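Local coordinates for anaerobically-induced outer membrane porin OprE (Pseudomonas aeruginosa, PDB 4FRX), which probably acts as a porin, forming a beta-barrel channel of the OprD family for small solutes in the outer membrane, at residues S249-R260 with V274-R282; V329-E339 with S378-L386. One frame throughout, in Å; residues are numbered along the deposited sequence. Where two conformers were deposited one is given.

Contact 1. Residues S249-R260 with V274-R282; sequences SSDGKNGSRSGR and VTKGEVDNR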
loop_
_atom_site.group_PDB
_atom_site.type_symbol
_atom_site.label_atom_id
_atom_site.label_comp_id
_atom_site.label_asym_id
_atom_site.label_seq_id
_atom_site.Cartn_x
_atom_site.Cartn_y
_atom_site.Cartn_z
ATOM N N SER A 249 -10.055 -9.837 -13.670
ATOM C CA SER A 249 -10.262 -11.069 -14.423
ATOM C C SER A 249 -8.933 -11.657 -14.843
ATOM O O SER A 249 -7.898 -11.006 -14.696
ATOM C CB SER A 249 -11.136 -10.800 -15.651
ATOM O OG SER A 249 -10.546 -9.824 -16.487
ATOM N N SER A 250 -8.960 -12.878 -15.371
ATOM C CA SER A 250 -7.731 -13.581 -15.711
ATOM C C SER A 250 -7.028 -13.031 -16.947
ATOM O O SER A 250 -7.660 -12.460 -17.836
ATOM C CB SER A 250 -8.010 -15.063 -15.906
ATOM O OG SER A 250 -8.939 -15.269 -16.958
ATOM N N ASP A 251 -5.716 -13.222 -16.984
ATOM C CA ASP A 251 -4.897 -12.830 -18.125
ATOM C C ASP A 251 -3.915 -13.954 -18.399
ATOM O O ASP A 251 -3.412 -14.576 -17.466
ATOM C CB ASP A 251 -4.123 -11.542 -17.824
ATOM C CG ASP A 251 -3.174 -11.150 -18.957
ATOM O OD1 ASP A 251 -3.626 -10.454 -19.889
ATOM O OD2 ASP A 251 -1.983 -11.539 -18.927
ATOM N N GLY A 252 -3.660 -14.231 -19.674
ATOM C CA GLY A 252 -2.642 -15.200 -20.052
ATOM C C GLY A 252 -2.781 -16.566 -19.396
ATOM O O GLY A 252 -3.843 -17.177 -19.453
ATOM N N LYS A 253 -1.707 -17.026 -18.759
ATOM C CA LYS A 253 -1.643 -18.374 -18.188
ATOM C C LYS A 253 -2.741 -18.665 -17.168
ATOM O O LYS A 253 -3.335 -19.743 -17.163
ATOM C CB LYS A 253 -0.267 -18.622 -17.577
ATOM C CG LYS A 253 0.853 -18.643 -18.620
ATOM C CD LYS A 253 2.181 -19.032 -18.001
ATOM C CE LYS A 253 3.292 -19.134 -19.042
ATOM N NZ LYS A 253 2.907 -20.019 -20.174
ATOM N N ASN A 254 -3.019 -17.693 -16.310
ATOM C CA ASN A 254 -4.073 -17.852 -15.325
ATOM C C ASN A 254 -5.443 -18.093 -15.974
ATOM O O ASN A 254 -6.318 -18.738 -15.389
ATOM C CB ASN A 254 -4.112 -16.630 -14.410
ATOM C CG ASN A 254 -5.218 -16.705 -13.392
ATOM O OD1 ASN A 254 -6.282 -16.108 -13.563
ATOM N ND2 ASN A 254 -4.983 -17.464 -12.329
ATOM N N GLY A 255 -5.622 -17.587 -17.195
ATOM C CA GLY A 255 -6.881 -17.739 -17.914
ATOM C C GLY A 255 -6.995 -19.049 -18.697
ATOM O O GLY A 255 -7.963 -19.271 -19.418
ATOM N N SER A 256 -6.001 -19.915 -18.565
ATOM C CA SER A 256 -6.014 -21.189 -19.275
ATOM C C SER A 256 -5.891 -22.348 -18.289
ATOM O O SER A 256 -5.210 -22.233 -17.277
ATOM C CB SER A 256 -4.855 -21.255 -20.267
ATOM O OG SER A 256 -3.657 -21.600 -19.601
ATOM N N ARG A 257 -6.526 -23.473 -18.602
ATOM C CA ARG A 257 -6.428 -24.645 -17.741
ATOM C C ARG A 257 -4.982 -25.078 -17.511
ATOM O O ARG A 257 -4.586 -25.348 -16.375
ATOM C CB ARG A 257 -7.258 -25.799 -18.320
ATOM C CG ARG A 257 -8.748 -25.542 -18.234
ATOM C CD ARG A 257 -9.556 -26.637 -18.918
ATOM N NE ARG A 257 -9.236 -26.733 -20.338
ATOM N N SER A 258 -4.190 -25.146 -18.581
ATOM C CA SER A 258 -2.831 -25.644 -18.449
ATOM C C SER A 258 -1.967 -24.676 -17.653
ATOM O O SER A 258 -1.053 -25.087 -16.928
ATOM C CB SER A 258 -2.211 -25.916 -19.820
ATOM O OG SER A 258 -2.180 -24.731 -20.582
ATOM N N GLY A 259 -2.249 -23.385 -17.800
ATOM C CA GLY A 259 -1.501 -22.368 -17.082
ATOM C C GLY A 259 -1.727 -22.500 -15.590
ATOM O O GLY A 259 -0.778 -22.449 -14.805
ATOM N N ARG A 260 -2.980 -22.692 -15.201
ATOM C CA ARG A 260 -3.321 -22.856 -13.785
ATOM C C ARG A 260 -2.728 -24.150 -13.223
ATOM O O ARG A 260 -2.225 -24.172 -12.093
ATOM C CB ARG A 260 -4.834 -22.766 -13.555
ATOM C CG ARG A 260 -5.393 -21.382 -13.907
ATOM C CD ARG A 260 -6.799 -21.211 -13.377
ATOM N NE ARG A 260 -7.708 -22.203 -13.949
ATOM C CZ ARG A 260 -8.333 -22.059 -15.112
ATOM N NH1 ARG A 260 -8.163 -20.957 -15.821
ATOM N NH2 ARG A 260 -9.155 -23.005 -15.552
ATOM N N VAL A 274 -11.033 -26.811 -3.122
ATOM C CA VAL A 274 -10.004 -26.198 -3.957
ATOM C C VAL A 274 -9.879 -24.691 -3.657
ATOM O O VAL A 274 -10.853 -23.948 -3.759
ATOM C CB VAL A 274 -10.292 -26.404 -5.452
ATOM C CG1 VAL A 274 -9.251 -25.672 -6.305
ATOM C CG2 VAL A 274 -10.316 -27.883 -5.791
ATOM N N THR A 275 -8.673 -24.253 -3.302
ATOM C CA THR A 275 -8.446 -22.869 -2.871
ATOM C C THR A 275 -7.533 -22.057 -3.796
ATOM O O THR A 275 -7.092 -20.971 -3.436
ATOM C CB THR A 275 -7.841 -22.837 -1.455
ATOM O OG1 THR A 275 -6.562 -23.490 -1.468
ATOM C CG2 THR A 275 -8.765 -23.552 -0.468
ATOM N N LYS A 276 -7.240 -22.577 -4.983
ATOM C CA LYS A 276 -6.401 -21.848 -5.935
ATOM C C LYS A 276 -7.027 -22.000 -7.316
ATOM O O LYS A 276 -7.544 -23.066 -7.650
ATOM C CB LYS A 276 -4.966 -22.406 -5.940
ATOM C CG LYS A 276 -4.179 -22.089 -4.688
ATOM C CD LYS A 276 -2.776 -22.664 -4.759
ATOM C CE LYS A 276 -1.957 -22.261 -3.534
ATOM N NZ LYS A 276 -2.683 -22.544 -2.268
ATOM N N GLY A 277 -6.997 -20.944 -8.116
ATOM C CA GLY A 277 -7.607 -21.028 -9.432
ATOM C C GLY A 277 -7.588 -19.728 -10.219
ATOM O O GLY A 277 -6.667 -18.924 -10.097
ATOM N N GLU A 278 -8.624 -19.525 -11.026
ATOM C CA GLU A 278 -8.643 -18.423 -11.978
ATOM C C GLU A 278 -8.977 -17.130 -11.246
ATOM O O GLU A 278 -9.812 -17.139 -10.353
ATOM C CB GLU A 278 -9.713 -18.679 -13.031
ATOM C CG GLU A 278 -9.577 -17.787 -14.243
ATOM C CD GLU A 278 -10.580 -18.094 -15.336
ATOM O OE1 GLU A 278 -11.503 -18.912 -15.107
ATOM O OE2 GLU A 278 -10.441 -17.503 -16.428
ATOM N N VAL A 279 -8.329 -16.026 -11.614
ATOM C CA VAL A 279 -8.737 -14.722 -11.086
ATOM C C VAL A 279 -10.158 -14.429 -11.580
ATOM O O VAL A 279 -10.465 -14.663 -12.743
ATOM C CB VAL A 279 -7.771 -13.584 -11.500
ATOM C CG1 VAL A 279 -8.350 -12.226 -11.136
ATOM C CG2 VAL A 279 -6.415 -13.774 -10.842
ATOM N N ASP A 280 -11.004 -13.926 -10.682
ATOM C CA ASP A 280 -12.434 -13.757 -10.912
ATOM C C ASP A 280 -12.985 -13.052 -9.679
ATOM O O ASP A 280 -13.525 -13.689 -8.784
ATOM C CB ASP A 280 -13.114 -15.130 -11.077
ATOM C CG ASP A 280 -14.641 -15.046 -11.115
ATOM O OD1 ASP A 280 -15.169 -14.118 -11.752
ATOM O OD2 ASP A 280 -15.310 -15.918 -10.506
ATOM N N ASN A 281 -12.847 -11.728 -9.632
ATOM C CA ASN A 281 -13.268 -10.955 -8.473
ATOM C C ASN A 281 -13.850 -9.590 -8.865
ATOM O O ASN A 281 -13.307 -8.880 -9.715
ATOM C CB ASN A 281 -12.086 -10.771 -7.505
ATOM C CG ASN A 281 -12.470 -10.029 -6.225
ATOM O OD1 ASN A 281 -12.768 -10.645 -5.206
ATOM N ND2 ASN A 281 -12.445 -8.709 -6.272
ATOM N N ARG A 282 -14.992 -9.270 -8.276
ATOM C CA ARG A 282 -15.584 -7.947 -8.389
ATOM C C ARG A 282 -15.701 -7.370 -6.981
ATOM O O ARG A 282 -16.248 -8.008 -6.094
ATOM C CB ARG A 282 -16.955 -8.017 -9.083
ATOM C CG ARG A 282 -16.887 -8.506 -10.532
ATOM C CD ARG A 282 -18.263 -8.623 -11.186
ATOM N NE ARG A 282 -19.107 -9.661 -10.593
ATOM C CZ ARG A 282 -20.068 -9.420 -9.704
ATOM N NH1 ARG A 282 -20.310 -8.181 -9.299
ATOM N NH2 ARG A 282 -20.789 -10.416 -9.219
HETATM O O HOH W 1 -11.780 -14.188 -14.961
HETATM O O HOH W 2 -10.609 -18.122 -19.175
#

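Contact 2. Residues V329-E339 with S378-L386; sequences VQIGKFQRAGE and SEWERDISL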
loop_
_atom_site.group_PDB
_atom_site.type_symbol
_atom_site.label_atom_id
_atom_site.label_comp_id
_atom_site.label_asym_id
_atom_site.label_seq_id
_atom_site.Cartn_x
_atom_site.Cartn_y
_atom_site.Cartn_z
ATOM N N VAL A 329 -6.151 -2.866 6.476
ATOM C CA VAL A 329 -5.909 -2.329 7.812
ATOM C C VAL A 329 -4.629 -2.933 8.400
ATOM O O VAL A 329 -3.776 -3.415 7.659
ATOM C CB VAL A 329 -7.137 -2.530 8.736
ATOM C CG1 VAL A 329 -8.310 -1.684 8.233
ATOM C CG2 VAL A 329 -7.562 -3.996 8.762
ATOM N N GLN A 330 -4.474 -2.889 9.718
ATOM C CA GLN A 330 -3.158 -3.156 10.295
ATOM C C GLN A 330 -2.746 -4.611 10.137
ATOM O O GLN A 330 -1.593 -4.908 9.825
ATOM C CB GLN A 330 -3.094 -2.715 11.770
ATOM C CG GLN A 330 -1.735 -2.941 12.402
ATOM C CD GLN A 330 -1.658 -2.457 13.839
ATOM O OE1 GLN A 330 -2.468 -1.635 14.274
ATOM N NE2 GLN A 330 -0.671 -2.968 14.587
ATOM N N ILE A 331 -3.686 -5.522 10.352
ATOM C CA ILE A 331 -3.374 -6.943 10.226
ATOM C C ILE A 331 -4.031 -7.519 8.978
ATOM O O ILE A 331 -3.335 -7.974 8.067
ATOM C CB ILE A 331 -3.787 -7.742 11.476
ATOM C CG1 ILE A 331 -2.967 -7.286 12.691
ATOM C CG2 ILE A 331 -3.627 -9.246 11.237
ATOM C CD1 ILE A 331 -3.367 -7.980 14.013
ATOM N N GLY A 332 -5.359 -7.476 8.925
ATOM C CA GLY A 332 -6.091 -8.112 7.837
ATOM C C GLY A 332 -6.332 -7.187 6.657
ATOM O O GLY A 332 -6.040 -5.987 6.732
ATOM N N LYS A 333 -6.853 -7.741 5.562
ATOM C CA LYS A 333 -7.255 -6.924 4.422
ATOM C C LYS A 333 -8.699 -7.200 3.993
ATOM O O LYS A 333 -9.223 -6.526 3.106
ATOM C CB LYS A 333 -6.303 -7.119 3.231
ATOM C CG LYS A 333 -4.846 -6.766 3.535
ATOM C CD LYS A 333 -3.965 -6.941 2.298
ATOM C CE LYS A 333 -2.472 -6.777 2.639
ATOM N NZ LYS A 333 -2.169 -5.431 3.210
ATOM N N PHE A 334 -9.328 -8.186 4.630
ATOM C CA PHE A 334 -10.718 -8.583 4.330
ATOM C C PHE A 334 -10.951 -8.742 2.824
ATOM O O PHE A 334 -11.960 -8.304 2.287
ATOM C CB PHE A 334 -11.703 -7.576 4.951
ATOM C CG PHE A 334 -11.600 -7.501 6.441
ATOM C CD1 PHE A 334 -10.510 -6.871 7.041
ATOM C CD2 PHE A 334 -12.555 -8.095 7.244
ATOM C CE1 PHE A 334 -10.379 -6.827 8.423
ATOM C CE2 PHE A 334 -12.442 -8.050 8.626
ATOM C CZ PHE A 334 -11.348 -7.419 9.221
ATOM N N GLN A 335 -10.009 -9.409 2.172
ATOM C CA GLN A 335 -9.918 -9.421 0.726
ATOM C C GLN A 335 -10.271 -10.779 0.140
ATOM O O GLN A 335 -10.077 -11.015 -1.049
ATOM C CB GLN A 335 -8.506 -8.992 0.306
ATOM C CG GLN A 335 -7.449 -10.098 0.268
ATOM C CD GLN A 335 -7.207 -10.786 1.611
ATOM O OE1 GLN A 335 -7.649 -10.320 2.665
ATOM N NE2 GLN A 335 -6.498 -11.916 1.570
ATOM N N ARG A 336 -10.823 -11.659 0.974
ATOM C CA ARG A 336 -11.038 -13.054 0.597
ATOM C C ARG A 336 -12.287 -13.235 -0.249
ATOM O O ARG A 336 -13.257 -12.505 -0.093
ATOM C CB ARG A 336 -11.162 -13.928 1.847
ATOM C CG ARG A 336 -10.015 -13.755 2.853
ATOM C CD ARG A 336 -10.354 -14.503 4.139
ATOM N NE ARG A 336 -9.688 -13.939 5.311
ATOM C CZ ARG A 336 -8.491 -14.317 5.749
ATOM N NH1 ARG A 336 -7.815 -15.264 5.108
ATOM N NH2 ARG A 336 -7.969 -13.748 6.828
ATOM N N ALA A 337 -12.255 -14.222 -1.138
ATOM C CA ALA A 337 -13.400 -14.548 -1.993
ATOM C C ALA A 337 -14.726 -14.629 -1.241
ATOM O O ALA A 337 -14.847 -15.382 -0.279
ATOM C CB ALA A 337 -13.153 -15.869 -2.723
ATOM N N GLY A 338 -15.706 -13.841 -1.691
ATOM C CA GLY A 338 -17.044 -13.863 -1.130
ATOM C C GLY A 338 -17.292 -12.899 0.012
ATOM O O GLY A 338 -18.434 -12.632 0.360
ATOM N N GLU A 339 -16.232 -12.340 0.574
ATOM C CA GLU A 339 -16.344 -11.640 1.849
ATOM C C GLU A 339 -17.078 -10.288 1.740
ATOM O O GLU A 339 -16.753 -9.460 0.898
ATOM C CB GLU A 339 -14.947 -11.449 2.443
ATOM C CG GLU A 339 -14.931 -10.990 3.894
ATOM C CD GLU A 339 -13.543 -11.059 4.515
ATOM O OE1 GLU A 339 -12.541 -11.277 3.782
ATOM O OE2 GLU A 339 -13.455 -10.903 5.754
ATOM N N SER A 378 -16.295 -16.114 9.160
ATOM C CA SER A 378 -16.253 -14.696 9.500
ATOM C C SER A 378 -14.952 -14.310 10.188
ATOM O O SER A 378 -14.178 -15.164 10.606
ATOM C CB SER A 378 -17.454 -14.333 10.395
ATOM O OG SER A 378 -17.419 -15.065 11.605
ATOM N N GLU A 379 -14.718 -13.004 10.300
ATOM C CA GLU A 379 -13.528 -12.486 10.959
ATOM C C GLU A 379 -13.771 -11.021 11.317
ATOM O O GLU A 379 -14.636 -10.363 10.731
ATOM C CB GLU A 379 -12.287 -12.615 10.063
ATOM C CG GLU A 379 -12.359 -11.808 8.767
ATOM C CD GLU A 379 -11.254 -12.154 7.784
ATOM O OE1 GLU A 379 -11.174 -11.501 6.724
ATOM O OE2 GLU A 379 -10.474 -13.097 8.048
ATOM N N TRP A 380 -13.013 -10.513 12.276
ATOM C CA TRP A 380 -13.149 -9.117 12.653
ATOM C C TRP A 380 -11.825 -8.559 13.112
ATOM O O TRP A 380 -10.945 -9.303 13.525
ATOM C CB TRP A 380 -14.229 -8.925 13.729
ATOM C CG TRP A 380 -13.973 -9.603 15.054
ATOM C CD1 TRP A 380 -14.475 -10.805 15.472
ATOM C CD2 TRP A 380 -13.187 -9.097 16.143
ATOM N NE1 TRP A 380 -14.040 -11.081 16.744
ATOM C CE2 TRP A 380 -13.247 -10.051 17.178
ATOM C CE3 TRP A 380 -12.421 -7.940 16.333
ATOM C CZ2 TRP A 380 -12.586 -9.876 18.394
ATOM C CZ3 TRP A 380 -11.759 -7.771 17.540
ATOM C CH2 TRP A 380 -11.846 -8.735 18.551
ATOM N N GLU A 381 -11.678 -7.242 12.992
ATOM C CA GLU A 381 -10.473 -6.572 13.448
ATOM C C GLU A 381 -10.816 -5.231 14.100
ATOM O O GLU A 381 -11.714 -4.516 13.651
ATOM C CB GLU A 381 -9.467 -6.372 12.288
ATOM C CG GLU A 381 -8.163 -5.639 12.723
ATOM C CD GLU A 381 -6.998 -5.781 11.732
ATOM O OE1 GLU A 381 -6.975 -6.735 10.930
ATOM O OE2 GLU A 381 -6.089 -4.928 11.760
ATOM N N ARG A 382 -10.110 -4.902 15.171
ATOM C CA ARG A 382 -10.217 -3.574 15.760
ATOM C C ARG A 382 -8.822 -2.971 15.817
ATOM O O ARG A 382 -7.910 -3.570 16.412
ATOM C CB ARG A 382 -10.817 -3.654 17.180
ATOM C CG ARG A 382 -10.914 -2.304 17.906
ATOM C CD ARG A 382 -11.645 -2.448 19.259
ATOM N NE ARG A 382 -12.943 -3.093 19.127
ATOM C CZ ARG A 382 -13.130 -4.350 19.527
ATOM N NH1 ARG A 382 -12.103 -5.024 20.059
ATOM N NH2 ARG A 382 -14.304 -4.961 19.413
ATOM N N ASP A 383 -8.650 -1.812 15.183
ATOM C CA ASP A 383 -7.371 -1.104 15.203
ATOM C C ASP A 383 -7.521 0.201 15.959
ATOM O O ASP A 383 -8.583 0.800 15.951
ATOM C CB ASP A 383 -6.897 -0.720 13.792
ATOM C CG ASP A 383 -6.523 -1.904 12.944
ATOM O OD1 ASP A 383 -6.542 -3.031 13.454
ATOM O OD2 ASP A 383 -6.204 -1.694 11.753
ATOM N N ILE A 384 -6.440 0.637 16.590
ATOM C CA ILE A 384 -6.339 2.003 17.091
ATOM C C ILE A 384 -4.992 2.569 16.675
ATOM O O ILE A 384 -4.003 1.836 16.515
ATOM C CB ILE A 384 -6.498 2.093 18.634
ATOM C CG1 ILE A 384 -5.397 1.308 19.351
ATOM C CG2 ILE A 384 -7.877 1.595 19.076
ATOM C CD1 ILE A 384 -4.208 2.154 19.769
ATOM N N SER A 385 -4.953 3.877 16.494
ATOM C CA SER A 385 -3.705 4.559 16.257
ATOM C C SER A 385 -3.743 5.831 17.070
ATOM O O SER A 385 -4.651 6.646 16.921
ATOM C CB SER A 385 -3.522 4.864 14.768
ATOM O OG SER A 385 -2.244 5.448 14.526
ATOM N N LEU A 386 -2.773 5.964 17.967
ATOM C CA LEU A 386 -2.579 7.172 18.751
ATOM C C LEU A 386 -1.252 7.770 18.307
ATOM O O LEU A 386 -0.230 7.093 18.334
ATOM C CB LEU A 386 -2.514 6.816 20.238
ATOM C CG LEU A 386 -2.284 7.966 21.222
ATOM C CD1 LEU A 386 -3.465 8.930 21.206
ATOM C CD2 LEU A 386 -2.057 7.417 22.624
HETATM O O HOH W 3 -3.580 0.802 13.757
HETATM O O HOH W 4 -8.817 -10.104 6.691
#

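Contact 1. Residues S249-R260 with V274-R282
N254 grips the backbone of the returning chain with both ends of its side-chain amide. OD1 accepts from V279 N at 2.8 Å, the donor lying in the carbonyl plane on a lone pair and the bond nearly straight at 173°. ND2 gives a longer bond of 3.2 Å to G277 O, from above that carbonyl's plane, and a second one to Y264 O in the intervening loop. With CG anti to the backbone N (chi1 178°), the amide reaches out of the short 3-10 segment 253-255, and its two bonds straddle E278 and fix the rotation of the buried group.

Hydroxyl and carboxylate meet next to it: S250 OG donates to the anti lone pair of E278 OE2 at 2.7 Å. One water joins this same oxygen to G255 O, and another links S250 N to V279 O near the ends of the paired strands.

R260, on the first turn of the helix capped by S256 OG, sends NH1 in its guanidinium plane to N254 O (2.9 Å). The attraction to E278 is long, with R260 NH1 4.0 Å from E278 OE1 and that oxygen well out of the guanidinium plane. The rest is van der Waals contact of carbon with backbone: R260 CD rests 3.4 Å from E278 N, and V279 CG1 lies 3.8 Å from S249 O.

Amide, hydroxyl and water bonds thus hold the loop against its own base at the barrel rim, while the nearby arginine probably helps to stabilise the negative charge of E278.

Contact 2. Residues V329-E339 with S378-L386
E381 presents its carboxylate end-on to two successive backbone amides, OE2 taking I331 N at 2.8 Å and OE1 taking G332 N at 2.7 Å, each on a syn lone pair. Its chain, CG anti to the backbone N (chi1 179°) and extended beyond, spans the gap to the loop. D383 OD2 holds the preceding amide, Q330 N, at 2.9 Å, so three amides in a row are bound by acids of one strand face. E381 OE2 and D383 OD1 are only 2.6 Å apart, and one of the two acids probably holds a proton.

Farther along, R336 NE points almost straight (173°) at E379 OE1, in the guanidinium plane but 23° out of the carboxylate plane; NH2 completes the salt bridge with a weak bond to OE2, 2.9 Å away. E339 OE2 lies 2.5 Å from E379 OE1, so close that one of these two acids is probably protonated as well. E379, E381 and D383 face the barrel interior from strand 377-389, and the loop between strands 295-305 and 340-349 folds inward against them, as constriction loops do in porins.

Between the acid clusters stands the F334 ring, its edge against the strand: CZ is 3.7 Å from E381 CB, while E379 slides past CD2 and CE2. A water joins F334 N to E379 OE1.

In the second shell, a type II turn from R336 to E339 brings R336 and E339 together beside E379. S409 OG binds E379 OE2 from the neighbouring strand, and E425 holds Q330 NE2, while a water links Q330 OE1 to I384 O.

From the N terminus, the chain leaves strand 237-250, makes an excursion of some thirty residues and re-enters the barrel in strand 280-292; contact 1 closes that loop at its base, with 13 residues between its segments. Strand 295-305 follows, then the long loop holding 329-339. Contact 2 ties that loop to strand 377-389, across an interval that contains strands 340-349 and 358-370. The two contacts therefore follow in series, neither nested nor crossed. The centres of contact 1 and contact 2 lie about 25 Å apart and their nearest atoms about 5 Å, without touching. Contact 1 belongs to the barrel's rim, contact 2 to its inner wall; D280 reaches S308 at the start of the loop that contact 2 holds.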